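Local structure of AT-less polyketide synthase (Streptomyces platensis subsp. rosaceus, 4TKT) at residues S37-P42 and G67-G72; I73-P78 and R609-Y614; L79-S84 and F98-H103; A135-S140 and G160-I165; Q143-E148 and V217-Y222. The protein is a ketosynthase from isomigrastatin biosynthesis that probably catalyses the decarboxylative condensation extending the growing polyketide chain in an assembly line whose modules lack their own acyltransferase. All blocks are in the same frame, centred on the assembly; numbering follows the deposited sequence.

Interaction 1 of 5, residues S37-P42 and G67-G72; sequences SITEIP and GGFLDG
Thr39 and Gly67 form the antiparallel hydrogen-bonded pair of a two-stranded ribbon, built from strands 39-40 and 66-67 and separate from the large mixed sheet of the thiolase-type ketosynthase fold. Two backbone bonds join them. Thr39 N donates to Gly67 O over 3.1 Å in an almost straight line, and Gly67 N to Thr39 O over 2.8 Å. Gly68, next along, has its own backbone bonds to Pro249 and Glu251.

The aromatic contacts centre on Phe69, whose CG stands anti to the carbonyl carbon (chi1 -69°) and carries the ring toward 37-42. Pro42 CD rests over the middle of one ring face in a CH-pi contact, 3.5 Å from the Phe69 centroid and 9° off the normal. At the rim, Ile41 CD1 comes to 3.5 Å from Phe69 CZ, while Thr39 OG1 lies near the ring plane beside CD2. A side chain on Gly67 would run into Phe69 CE2. With an alanine in place of Phe69, Pro42 CD and Ile41 CD1 would probably face a gap, and Tyr222 of helix 220-227, which touches Phe69 and Ile41, would lose part of its support.

At the other end of the ribbon Ile38 lays CD1 against the backbone of Gly68, 3.7 Å from Gly68 N.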
# COMPACT_ATOMS: atom_id res chain seq x y z
N SER A 37 -1.86 -16.83 5.39
CA SER A 37 -1.88 -15.93 6.54
C SER A 37 -3.25 -15.86 7.21
O SER A 37 -3.50 -14.97 8.03
CB SER A 37 -1.42 -14.53 6.13
OG SER A 37 -0.09 -14.55 5.66
N ILE A 38 -4.14 -16.78 6.86
CA ILE A 38 -5.48 -16.80 7.44
C ILE A 38 -5.47 -17.43 8.83
O ILE A 38 -4.87 -18.49 9.04
CB ILE A 38 -6.47 -17.56 6.54
CG1 ILE A 38 -6.59 -16.86 5.18
CG2 ILE A 38 -7.84 -17.63 7.20
CD1 ILE A 38 -6.98 -15.40 5.29
N THR A 39 -6.12 -16.77 9.78
CA THR A 39 -6.20 -17.25 11.15
C THR A 39 -7.63 -17.16 11.66
O THR A 39 -8.51 -16.61 10.99
CB THR A 39 -5.29 -16.44 12.09
OG1 THR A 39 -5.63 -15.05 12.01
CG2 THR A 39 -3.83 -16.63 11.70
N GLU A 40 -7.87 -17.69 12.85
CA GLU A 40 -9.17 -17.55 13.50
C GLU A 40 -9.30 -16.16 14.08
O GLU A 40 -8.30 -15.46 14.24
CB GLU A 40 -9.36 -18.60 14.59
CG GLU A 40 -9.54 -20.01 14.07
CD GLU A 40 -10.09 -20.96 15.12
OE1 GLU A 40 -10.41 -20.48 16.24
OE2 GLU A 40 -10.20 -22.17 14.84
N ILE A 41 -10.53 -15.75 14.37
CA ILE A 41 -10.79 -14.45 14.97
C ILE A 41 -9.99 -14.27 16.25
O ILE A 41 -10.12 -15.06 17.18
CB ILE A 41 -12.29 -14.26 15.30
CG1 ILE A 41 -13.17 -14.72 14.14
CG2 ILE A 41 -12.57 -12.81 15.67
CD1 ILE A 41 -13.14 -13.80 12.95
N PRO A 42 -9.14 -13.23 16.29
CA PRO A 42 -8.34 -12.93 17.49
C PRO A 42 -9.23 -12.66 18.69
O PRO A 42 -10.17 -11.87 18.59
CB PRO A 42 -7.56 -11.67 17.08
CG PRO A 42 -7.54 -11.70 15.60
CD PRO A 42 -8.85 -12.29 15.19
N GLY A 67 -10.27 -15.23 9.25
CA GLY A 67 -10.01 -13.96 8.59
C GLY A 67 -8.54 -13.65 8.43
O GLY A 67 -7.69 -14.24 9.10
N GLY A 68 -8.23 -12.72 7.53
CA GLY A 68 -6.88 -12.19 7.40
C GLY A 68 -6.80 -10.95 8.25
O GLY A 68 -7.41 -9.93 7.93
N PHE A 69 -6.05 -11.02 9.34
CA PHE A 69 -6.05 -9.94 10.32
C PHE A 69 -4.72 -9.22 10.45
O PHE A 69 -3.66 -9.84 10.38
CB PHE A 69 -6.46 -10.48 11.70
CG PHE A 69 -7.89 -10.89 11.78
CD1 PHE A 69 -8.88 -9.96 12.01
CD2 PHE A 69 -8.26 -12.22 11.62
CE1 PHE A 69 -10.21 -10.33 12.09
CE2 PHE A 69 -9.58 -12.60 11.70
CZ PHE A 69 -10.56 -11.65 11.93
N LEU A 70 -4.80 -7.91 10.62
CA LEU A 70 -3.63 -7.12 10.98
C LEU A 70 -3.36 -7.27 12.47
O LEU A 70 -4.18 -7.82 13.20
CB LEU A 70 -3.85 -5.64 10.63
CG LEU A 70 -4.12 -5.32 9.16
CD1 LEU A 70 -4.13 -3.82 8.94
CD2 LEU A 70 -3.09 -5.99 8.27
N ASP A 71 -2.20 -6.79 12.92
CA ASP A 71 -1.89 -6.81 14.34
C ASP A 71 -1.88 -5.39 14.91
O ASP A 71 -1.30 -4.48 14.32
CB ASP A 71 -0.55 -7.49 14.60
CG ASP A 71 -0.61 -8.99 14.41
OD1 ASP A 71 -1.13 -9.68 15.30
OD2 ASP A 71 -0.13 -9.47 13.36
N GLY A 72 -2.54 -5.22 16.05
CA GLY A 72 -2.58 -3.94 16.73
C GLY A 72 -3.19 -2.82 15.92
O GLY A 72 -2.55 -1.81 15.66

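Interaction 2 of 5, residues I73-P78 and R609-Y614; sequences IDEFDP and RERYWY
Glu75 and Arg611 face each other as an antiparallel non-hydrogen-bonded pair in a weakly bonded two-stranded ribbon, 75-76 with 610-611. The ribbon ties the C-terminal tail back onto the ketosynthase, an arrangement consistent with the post-acyltransferase linker of related synthases, which wraps back over the ketosynthase. Next to that pair, Tyr612 N donates to Asp74 O at 2.8 Å.

Two ion pairs lie on the Glu75-Arg611 face of the ribbon, both made over guanidinium faces. The CG of Asp74 is turned between its backbone N and carbonyl carbon (chi1 57°), and OD2 hangs over the centre of the Arg611 guanidinium, 3.3 Å from NE. The two planes are nearly perpendicular (88°) and no N-H points at the oxygen, so the attraction is one of charge alone. Glu75, extended beyond CG, runs alongside Arg609 in the same direction; Arg609 bends at its third torsion (61°), and its NH2 lies 3.1 Å from Glu75 OE2, which again sits above the plane.

Glu610 CG also sits between its backbone N and carbonyl carbon, and comes to 3.2 Å from Phe76 O. Its OE2 and Asp77 OD1 would probably repel each other, but a water donates to both. Tyr612 turns its ring edge to Phe76 O, 3.4 Å from CE2, while its OH lies 3.4 Å from Pro78 CG and donates weakly to Glu610 OE2. Beyond the ion pairs, Asp74 CB meets Trp613 CE3 at 3.5 Å.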
# COMPACT_ATOMS: atom_id res chain seq x y z
N ILE A 73 -4.45 -3.00 15.51
CA ILE A 73 -5.14 -1.98 14.73
C ILE A 73 -5.58 -0.82 15.62
O ILE A 73 -6.09 0.19 15.14
CB ILE A 73 -6.37 -2.55 13.99
CG1 ILE A 73 -7.43 -3.03 14.99
CG2 ILE A 73 -5.97 -3.69 13.06
CD1 ILE A 73 -8.70 -3.49 14.34
N ASP A 74 -5.40 -0.98 16.93
CA ASP A 74 -5.70 0.09 17.88
C ASP A 74 -4.45 0.90 18.21
O ASP A 74 -4.53 1.89 18.94
CB ASP A 74 -6.31 -0.48 19.15
CG ASP A 74 -5.43 -1.52 19.82
OD1 ASP A 74 -4.54 -2.09 19.14
OD2 ASP A 74 -5.63 -1.78 21.02
N GLU A 75 -3.31 0.47 17.69
CA GLU A 75 -2.05 1.18 17.92
C GLU A 75 -1.96 2.41 17.01
O GLU A 75 -2.29 2.34 15.83
CB GLU A 75 -0.86 0.25 17.68
CG GLU A 75 -0.83 -0.96 18.60
CD GLU A 75 0.28 -1.93 18.26
OE1 GLU A 75 0.97 -1.72 17.24
OE2 GLU A 75 0.47 -2.91 19.02
N PHE A 76 -1.50 3.52 17.58
CA PHE A 76 -1.49 4.79 16.85
C PHE A 76 -0.54 5.79 17.51
O PHE A 76 -0.28 5.71 18.71
CB PHE A 76 -2.91 5.36 16.79
CG PHE A 76 -3.04 6.56 15.89
CD1 PHE A 76 -2.51 6.56 14.61
CD2 PHE A 76 -3.73 7.69 16.32
CE1 PHE A 76 -2.64 7.66 13.79
CE2 PHE A 76 -3.87 8.79 15.50
CZ PHE A 76 -3.33 8.78 14.23
N ASP A 77 -0.03 6.72 16.71
CA ASP A 77 0.88 7.75 17.21
C ASP A 77 0.28 9.14 17.00
O ASP A 77 0.71 9.87 16.11
CB ASP A 77 2.23 7.64 16.49
CG ASP A 77 3.32 8.47 17.15
OD1 ASP A 77 3.01 9.36 17.97
OD2 ASP A 77 4.51 8.23 16.82
N PRO A 78 -0.72 9.50 17.82
CA PRO A 78 -1.47 10.75 17.62
C PRO A 78 -0.62 12.02 17.69
O PRO A 78 -0.85 12.94 16.91
CB PRO A 78 -2.50 10.72 18.76
CG PRO A 78 -1.90 9.82 19.79
CD PRO A 78 -1.15 8.78 19.02
N ARG A 609 3.57 2.86 19.37
CA ARG A 609 2.56 1.81 19.27
C ARG A 609 1.65 1.76 20.49
O ARG A 609 1.33 0.68 21.00
CB ARG A 609 3.23 0.45 19.07
CG ARG A 609 4.07 0.35 17.80
CD ARG A 609 4.99 -0.87 17.82
NE ARG A 609 4.25 -2.13 17.91
CZ ARG A 609 4.10 -2.83 19.03
NH1 ARG A 609 4.64 -2.40 20.17
NH2 ARG A 609 3.42 -3.97 19.02
N GLU A 610 1.23 2.93 20.96
CA GLU A 610 0.31 3.01 22.10
C GLU A 610 -1.12 2.75 21.64
O GLU A 610 -1.51 3.12 20.54
CB GLU A 610 0.44 4.38 22.77
CG GLU A 610 0.63 5.52 21.79
CD GLU A 610 1.42 6.68 22.37
OE1 GLU A 610 2.23 6.43 23.29
OE2 GLU A 610 1.24 7.82 21.90
N ARG A 611 -1.90 2.10 22.51
CA ARG A 611 -3.23 1.61 22.14
C ARG A 611 -4.34 2.63 22.42
O ARG A 611 -4.40 3.22 23.50
CB ARG A 611 -3.52 0.31 22.89
CG ARG A 611 -2.54 -0.82 22.57
CD ARG A 611 -2.58 -1.92 23.62
NE ARG A 611 -3.90 -2.55 23.74
CZ ARG A 611 -4.24 -3.69 23.14
NH1 ARG A 611 -3.37 -4.33 22.38
NH2 ARG A 611 -5.46 -4.18 23.30
N TYR A 612 -5.22 2.82 21.44
CA TYR A 612 -6.37 3.70 21.59
C TYR A 612 -7.65 3.02 21.14
O TYR A 612 -7.71 2.44 20.06
CB TYR A 612 -6.16 5.00 20.81
CG TYR A 612 -4.97 5.79 21.29
CD1 TYR A 612 -5.10 6.70 22.33
CD2 TYR A 612 -3.73 5.62 20.70
CE1 TYR A 612 -4.01 7.43 22.77
CE2 TYR A 612 -2.63 6.34 21.14
CZ TYR A 612 -2.78 7.24 22.18
OH TYR A 612 -1.69 7.96 22.61
N TRP A 613 -8.68 3.09 21.98
CA TRP A 613 -9.96 2.47 21.67
C TRP A 613 -11.10 3.30 22.27
O TRP A 613 -10.87 4.12 23.15
CB TRP A 613 -9.99 1.03 22.20
CG TRP A 613 -10.87 0.11 21.41
CD1 TRP A 613 -11.99 -0.54 21.86
CD2 TRP A 613 -10.71 -0.28 20.04
NE1 TRP A 613 -12.53 -1.31 20.85
CE2 TRP A 613 -11.76 -1.17 19.73
CE3 TRP A 613 -9.77 0.03 19.05
CZ2 TRP A 613 -11.90 -1.74 18.47
CZ3 TRP A 613 -9.92 -0.54 17.80
CH2 TRP A 613 -10.97 -1.41 17.52
N TYR A 614 -12.32 3.09 21.78
CA TYR A 614 -13.45 3.94 22.17
C TYR A 614 -13.82 3.80 23.65
O TYR A 614 -14.53 4.64 24.19
CB TYR A 614 -14.67 3.62 21.29
CG TYR A 614 -15.41 2.38 21.73
CD1 TYR A 614 -14.94 1.11 21.41
CD2 TYR A 614 -16.58 2.47 22.47
CE1 TYR A 614 -15.61 -0.03 21.81
CE2 TYR A 614 -17.26 1.34 22.88
CZ TYR A 614 -16.77 0.10 22.55
OH TYR A 614 -17.45 -1.03 22.95
O HOH W 1 1.16 -2.21 22.21
O HOH W 2 1.58 9.87 20.11

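Interaction 3 of 5, residues L79-S84 and F98-H103; sequences LFFGIS and FLQCAH
Phe80 points the edge of its ring at the face of His103. The ring centroids are 5.0 Å apart with planes at 74°, a T-shaped pair in which Phe80 CZ comes within 3.6 Å of His103 NE2. Both side chains swing CG opposite the backbone nitrogen (chi1 -178° in Phe80, -177° in His103), which sends them across each other at about a right angle. Deeper in, Phe81 is clamped between neighbours: Phe80 CD2 lies 3.5 Å above the centre of one face, and on the other Leu99 CB makes a CH-pi contact 4.2 Å from the Phe81 centroid. Gln100 adds its aliphatic part, CG standing 3.7 Å from Phe81 CE2. Ile83 and Leu99 reach tip to tip, their CD1 atoms 3.8 Å apart.

This places the loop 79-84 against helix 93-109 in the N-terminal half of the thiolase-type fold, where Phe98 and Cys101 of the helix touch strand 252-260. No hydrogen bond crosses between the two segments. Replacing His103 by a serine would probably leave the edge of Phe80 without its aromatic partner and the ring freer to turn.

Further out, Tyr605 and Phe607 meet the Phe80 ring, while Phe172 of helix 163-173 sets itself edge-to-face with Phe81, whose ring Phe76 also meets. Ser84 OG caps helix 85-89 by bonding to Ala87 N.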
# COMPACT_ATOMS: atom_id res chain seq x y z
N LEU A 79 0.34 12.07 18.61
CA LEU A 79 1.19 13.25 18.76
C LEU A 79 1.98 13.52 17.49
O LEU A 79 2.24 14.67 17.13
CB LEU A 79 2.13 13.09 19.95
CG LEU A 79 1.72 13.78 21.25
CD1 LEU A 79 0.23 13.64 21.49
CD2 LEU A 79 2.50 13.20 22.41
N PHE A 80 2.37 12.45 16.80
CA PHE A 80 3.08 12.56 15.54
C PHE A 80 2.25 13.32 14.51
O PHE A 80 2.78 14.10 13.73
CB PHE A 80 3.45 11.17 15.02
CG PHE A 80 4.24 11.19 13.75
CD1 PHE A 80 5.63 11.23 13.78
CD2 PHE A 80 3.61 11.16 12.52
CE1 PHE A 80 6.36 11.25 12.61
CE2 PHE A 80 4.33 11.18 11.34
CZ PHE A 80 5.71 11.22 11.39
N PHE A 81 0.94 13.09 14.54
CA PHE A 81 0.04 13.69 13.55
C PHE A 81 -0.70 14.91 14.07
O PHE A 81 -1.63 15.40 13.42
CB PHE A 81 -0.98 12.65 13.07
CG PHE A 81 -0.35 11.48 12.36
CD1 PHE A 81 0.03 11.57 11.04
CD2 PHE A 81 -0.15 10.28 13.03
CE1 PHE A 81 0.61 10.50 10.39
CE2 PHE A 81 0.43 9.20 12.39
CZ PHE A 81 0.81 9.31 11.06
N GLY A 82 -0.29 15.41 15.23
CA GLY A 82 -0.90 16.59 15.80
C GLY A 82 -2.35 16.35 16.19
O GLY A 82 -3.17 17.27 16.18
N ILE A 83 -2.65 15.11 16.54
CA ILE A 83 -3.99 14.75 17.00
C ILE A 83 -3.96 14.49 18.50
O ILE A 83 -3.06 13.83 19.00
CB ILE A 83 -4.51 13.50 16.27
CG1 ILE A 83 -4.67 13.79 14.77
CG2 ILE A 83 -5.83 13.04 16.86
CD1 ILE A 83 -4.99 12.57 13.94
N SER A 84 -4.94 15.03 19.22
CA SER A 84 -5.00 14.83 20.66
C SER A 84 -5.30 13.37 20.96
O SER A 84 -6.13 12.75 20.29
CB SER A 84 -6.06 15.73 21.30
OG SER A 84 -7.36 15.18 21.14
N PHE A 98 -4.57 4.67 7.89
CA PHE A 98 -4.34 5.24 6.57
C PHE A 98 -3.42 6.45 6.68
O PHE A 98 -2.62 6.70 5.79
CB PHE A 98 -5.66 5.63 5.90
CG PHE A 98 -5.52 5.88 4.42
CD1 PHE A 98 -5.13 4.87 3.57
CD2 PHE A 98 -5.79 7.14 3.89
CE1 PHE A 98 -5.00 5.10 2.21
CE2 PHE A 98 -5.66 7.37 2.54
CZ PHE A 98 -5.27 6.35 1.69
N LEU A 99 -3.55 7.19 7.78
CA LEU A 99 -2.62 8.28 8.07
C LEU A 99 -1.18 7.76 8.08
O LEU A 99 -0.31 8.33 7.43
CB LEU A 99 -2.95 8.93 9.41
CG LEU A 99 -3.82 10.19 9.37
CD1 LEU A 99 -4.16 10.65 10.78
CD2 LEU A 99 -3.12 11.29 8.59
N GLN A 100 -0.96 6.68 8.82
CA GLN A 100 0.37 6.09 8.94
C GLN A 100 0.83 5.51 7.61
O GLN A 100 2.01 5.59 7.25
CB GLN A 100 0.38 5.02 10.03
CG GLN A 100 0.16 5.59 11.43
CD GLN A 100 0.26 4.55 12.53
OE1 GLN A 100 0.15 3.35 12.28
NE2 GLN A 100 0.46 5.01 13.76
N CYS A 101 -0.10 4.93 6.87
CA CYS A 101 0.16 4.42 5.53
C CYS A 101 0.58 5.54 4.58
O CYS A 101 1.51 5.37 3.78
CB CYS A 101 -1.07 3.71 4.99
SG CYS A 101 -0.88 3.05 3.32
N ALA A 102 -0.11 6.67 4.66
CA ALA A 102 0.20 7.82 3.82
C ALA A 102 1.62 8.31 4.04
O ALA A 102 2.35 8.59 3.08
CB ALA A 102 -0.79 8.94 4.09
N HIS A 103 2.02 8.43 5.30
CA HIS A 103 3.36 8.90 5.62
C HIS A 103 4.42 7.94 5.13
O HIS A 103 5.40 8.35 4.50
CB HIS A 103 3.52 9.12 7.13
CG HIS A 103 4.85 9.68 7.51
ND1 HIS A 103 5.21 10.98 7.26
CD2 HIS A 103 5.92 9.10 8.11
CE1 HIS A 103 6.44 11.19 7.70
NE2 HIS A 103 6.89 10.06 8.22

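Interaction 4 of 5, residues A135-S140 and G160-I165; sequences AGAMYS and GSLASI
Leu162 and Ile165 reach Ala137 through similar first torsions: CG of the leucine and CG1 of the isoleucine stand anti to the carbonyl carbon (chi1 -71° and -64°). In Ile165 an extended second torsion then sends CD1 across to 135-140, whereas Leu162 touches Ala137 CB with its CD2 branch. Ile165 divides its branches between two alanines. Its CG2 lies 3.8 Å from Ala135 CB, and its CD1 meets Ala137 CB at 3.6 Å. Leu162 CD2 is 4.1 Å from Ala137 CB and also lies 3.4 Å from Tyr139 O.

These contacts lie within a beta-alpha-beta crossover of the thiolase-type fold. Strand 129-136 leads through helices 142-151 and 163-173 to its parallel neighbour 179-182, and helix 163-173 packs back on the strand that the connection left. Phe98 of helix 93-109 touches both Ala135 and Ile165, and Leu162 O accepts from Thr181 OG1.

Toward the loop end the chemistry turns polar. Ser140 OG presses close to Leu162 CD2, at 3.2 Å, and makes no direct bond to 160-165. A water takes up the link: it donates to Gly160 O over 3.0 Å and is hydrogen-bonded to Ser140 OG over 3.2 Å.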
# COMPACT_ATOMS: atom_id res chain seq x y z
N ALA A 135 -9.02 7.86 -1.59
CA ALA A 135 -9.08 6.69 -0.72
C ALA A 135 -10.30 5.84 -1.02
O ALA A 135 -11.37 6.35 -1.33
CB ALA A 135 -9.08 7.12 0.73
N GLY A 136 -10.14 4.52 -0.93
CA GLY A 136 -11.25 3.61 -1.09
C GLY A 136 -11.56 2.90 0.22
O GLY A 136 -10.67 2.33 0.85
N ALA A 137 -12.82 2.94 0.62
CA ALA A 137 -13.27 2.25 1.82
C ALA A 137 -14.77 2.00 1.72
O ALA A 137 -15.47 2.72 1.01
CB ALA A 137 -12.94 3.05 3.06
N MSE A 138 -15.27 0.99 2.44
CA MSE A 138 -16.68 0.65 2.33
C MSE A 138 -17.39 0.41 3.67
O MSE A 138 -18.62 0.37 3.71
CB MSE A 138 -16.85 -0.59 1.44
CG MSE A 138 -16.20 -1.85 1.97
SE MSE A 138 -16.57 -3.42 0.85
CE MSE A 138 -18.49 -3.56 1.13
N TYR A 139 -16.63 0.25 4.75
CA TYR A 139 -17.23 -0.02 6.05
C TYR A 139 -17.03 1.12 7.04
O TYR A 139 -15.95 1.70 7.12
CB TYR A 139 -16.66 -1.31 6.66
CG TYR A 139 -17.06 -2.57 5.94
CD1 TYR A 139 -18.37 -3.03 5.98
CD2 TYR A 139 -16.13 -3.31 5.23
CE1 TYR A 139 -18.74 -4.20 5.33
CE2 TYR A 139 -16.48 -4.48 4.57
CZ TYR A 139 -17.80 -4.91 4.63
OH TYR A 139 -18.16 -6.07 3.98
N SER A 140 -18.07 1.41 7.81
CA SER A 140 -17.98 2.33 8.94
C SER A 140 -18.48 1.65 10.20
O SER A 140 -19.51 2.02 10.75
CB SER A 140 -18.79 3.60 8.68
OG SER A 140 -18.20 4.37 7.65
N GLY A 160 -18.62 8.35 12.06
CA GLY A 160 -18.56 7.34 11.02
C GLY A 160 -18.51 7.96 9.63
O GLY A 160 -19.32 7.64 8.77
N SER A 161 -17.54 8.85 9.42
CA SER A 161 -17.40 9.53 8.14
C SER A 161 -16.25 8.96 7.33
O SER A 161 -15.08 9.14 7.69
CB SER A 161 -17.19 11.03 8.35
OG SER A 161 -17.14 11.70 7.11
N LEU A 162 -16.58 8.29 6.24
CA LEU A 162 -15.57 7.70 5.36
C LEU A 162 -14.70 8.77 4.70
O LEU A 162 -13.55 8.51 4.36
CB LEU A 162 -16.24 6.83 4.29
CG LEU A 162 -16.85 5.52 4.80
CD1 LEU A 162 -17.44 4.72 3.65
CD2 LEU A 162 -15.81 4.71 5.55
N ALA A 163 -15.26 9.96 4.53
CA ALA A 163 -14.53 11.08 3.94
C ALA A 163 -13.30 11.46 4.76
O ALA A 163 -12.31 11.95 4.23
CB ALA A 163 -15.43 12.28 3.78
N SER A 164 -13.39 11.23 6.07
CA SER A 164 -12.30 11.60 6.98
C SER A 164 -11.02 10.86 6.65
O SER A 164 -9.93 11.37 6.88
CB SER A 164 -12.70 11.33 8.43
OG SER A 164 -13.70 12.24 8.84
N ILE A 165 -11.16 9.65 6.10
CA ILE A 165 -10.00 8.85 5.71
C ILE A 165 -9.12 9.63 4.74
O ILE A 165 -7.90 9.67 4.90
CB ILE A 165 -10.44 7.52 5.08
CG1 ILE A 165 -11.18 6.67 6.11
CG2 ILE A 165 -9.23 6.76 4.55
CD1 ILE A 165 -11.68 5.35 5.56
O HOH W 3 -19.93 6.57 6.08

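Interaction 5 of 5, residues Q143-E148 and V217-Y222; sequences QLYGAE and VHPGKY
His218 and Glu148 form a His-carboxylate hydrogen bond that ties helix 142-151 to the loop leading into helix 220-227, while the same imidazole supplies a capping bond to the second helix. From CB, a chi1 of -165° swings the ring away from the backbone N and out to 143-148.

Round the ring, the atoms find their neighbours in turn. Leu144 CD1 lies over one ring face, nearest ND1, in a CH-pi contact 3.9 Å from the His218 centroid; the other face is covered by Pro219 CD, from its own segment. ND1 accepts from Gly220 N at 3.0 Å, the donor tilted out of the ring plane. CD2 approaches the face of Tyr145, 3.5 Å from its CE1, the edge of the imidazole turned to the phenol face with planes at 61°. CE1 lies 3.4 Å from Glu148 OE2. At the tip, His218 NE2 donates to that same Glu148 OE2 at 2.8 Å; the oxygen lies in the imidazole plane, but the nitrogen comes from above the carboxylate plane, 42° out of it. The two ring nitrogens therefore play different parts, one accepting and one donating, and the carboxylate would probably polarise the ring toward Gly220 N. Covered on both faces and bonded at two edges, the imidazole has little freedom to turn.

Tyr145 is held in turn: the Tyr614 ring meets it, and its OH donates to Val217 O in the carbonyl plane, at a modelled 2.5 Å that is unusually short and uncertain in its exact length.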
# COMPACT_ATOMS: atom_id res chain seq x y z
N GLN A 143 -18.19 3.10 14.43
CA GLN A 143 -19.43 3.79 14.76
C GLN A 143 -20.42 2.96 15.59
O GLN A 143 -21.07 3.48 16.51
CB GLN A 143 -20.09 4.21 13.45
CG GLN A 143 -21.11 5.31 13.55
CD GLN A 143 -21.66 5.67 12.19
OE1 GLN A 143 -21.41 4.97 11.21
NE2 GLN A 143 -22.41 6.77 12.12
N LEU A 144 -20.54 1.67 15.27
CA LEU A 144 -21.52 0.80 15.91
C LEU A 144 -21.26 0.60 17.39
O LEU A 144 -22.19 0.43 18.18
CB LEU A 144 -21.55 -0.56 15.20
CG LEU A 144 -21.91 -0.51 13.72
CD1 LEU A 144 -21.62 -1.84 13.05
CD2 LEU A 144 -23.37 -0.14 13.56
N TYR A 145 -19.99 0.63 17.78
CA TYR A 145 -19.62 0.45 19.17
C TYR A 145 -20.19 1.57 20.03
O TYR A 145 -20.71 1.32 21.12
CB TYR A 145 -18.09 0.39 19.32
CG TYR A 145 -17.52 -0.97 18.98
CD1 TYR A 145 -18.04 -2.12 19.55
CD2 TYR A 145 -16.48 -1.10 18.08
CE1 TYR A 145 -17.52 -3.37 19.25
CE2 TYR A 145 -15.96 -2.34 17.77
CZ TYR A 145 -16.48 -3.47 18.35
OH TYR A 145 -15.97 -4.71 18.04
N GLY A 146 -20.12 2.80 19.52
CA GLY A 146 -20.63 3.95 20.24
C GLY A 146 -22.13 3.87 20.48
O GLY A 146 -22.62 4.28 21.53
N ALA A 147 -22.85 3.32 19.51
CA ALA A 147 -24.29 3.16 19.62
C ALA A 147 -24.64 2.06 20.61
O ALA A 147 -25.59 2.18 21.39
CB ALA A 147 -24.90 2.86 18.26
N GLU A 148 -23.87 0.98 20.58
CA GLU A 148 -24.07 -0.15 21.49
C GLU A 148 -23.81 0.28 22.93
O GLU A 148 -24.43 -0.22 23.86
CB GLU A 148 -23.18 -1.32 21.12
CG GLU A 148 -23.53 -1.98 19.79
CD GLU A 148 -22.53 -3.03 19.36
OE1 GLU A 148 -21.44 -3.11 19.97
OE2 GLU A 148 -22.83 -3.79 18.42
N VAL A 217 -13.40 -4.67 12.50
CA VAL A 217 -13.35 -4.25 13.89
C VAL A 217 -14.60 -4.65 14.68
O VAL A 217 -14.65 -4.48 15.90
CB VAL A 217 -13.17 -2.72 14.00
CG1 VAL A 217 -12.03 -2.27 13.10
CG2 VAL A 217 -14.45 -2.02 13.63
N HIS A 218 -15.60 -5.18 13.98
CA HIS A 218 -16.89 -5.46 14.59
C HIS A 218 -17.44 -6.81 14.11
O HIS A 218 -17.24 -7.19 12.96
CB HIS A 218 -17.86 -4.33 14.26
CG HIS A 218 -19.10 -4.31 15.11
ND1 HIS A 218 -20.26 -4.96 14.74
CD2 HIS A 218 -19.36 -3.72 16.30
CE1 HIS A 218 -21.18 -4.77 15.67
NE2 HIS A 218 -20.66 -4.02 16.62
N PRO A 219 -18.11 -7.55 15.00
CA PRO A 219 -18.64 -8.87 14.63
C PRO A 219 -19.77 -8.82 13.61
O PRO A 219 -20.07 -9.84 12.98
CB PRO A 219 -19.14 -9.44 15.97
CG PRO A 219 -19.38 -8.24 16.82
CD PRO A 219 -18.33 -7.25 16.43
N GLY A 220 -20.39 -7.65 13.44
CA GLY A 220 -21.51 -7.48 12.54
C GLY A 220 -21.26 -7.99 11.13
O GLY A 220 -22.12 -8.63 10.53
N LYS A 221 -20.07 -7.70 10.61
CA LYS A 221 -19.70 -8.13 9.26
C LYS A 221 -19.80 -9.64 9.12
O LYS A 221 -20.18 -10.15 8.07
CB LYS A 221 -18.29 -7.66 8.93
CG LYS A 221 -17.81 -8.08 7.54
CD LYS A 221 -16.31 -7.88 7.38
CE LYS A 221 -15.91 -6.42 7.52
NZ LYS A 221 -14.45 -6.23 7.31
N TYR A 222 -19.45 -10.35 10.18
CA TYR A 222 -19.47 -11.81 10.16
C TYR A 222 -20.88 -12.36 10.27
O TYR A 222 -21.20 -13.38 9.66
CB TYR A 222 -18.57 -12.36 11.27
CG TYR A 222 -17.12 -12.38 10.87
CD1 TYR A 222 -16.33 -11.25 10.99
CD2 TYR A 222 -16.55 -13.53 10.33
CE1 TYR A 222 -15.00 -11.26 10.60
CE2 TYR A 222 -15.22 -13.55 9.94
CZ TYR A 222 -14.45 -12.42 10.08
OH TYR A 222 -13.14 -12.44 9.69

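Interaction 3 is the most buried of the five, an aromatic and aliphatic contact crossed by no hydrogen bond, whereas interactions 1, 2, 4 and 5 are only partly buried and each has polar links. Interactions 1 and 2 both rest on two-stranded ribbons, but the first adds proline and isoleucine packing on a ring and the second ion pairs at the surface. Helix 142-151 of interaction 5 lies in the chain between the two segments of interaction 4, and Tyr139 meets Lys221 between them. Phe98 links interaction 3 to interaction 4, and the Phe76 ring of interaction 2 meets that of Phe81 in interaction 3, with planes nearly parallel. Tyr222 carries interaction 5 to Ile41 and Phe69 of interaction 1, their centres about 17 Å apart.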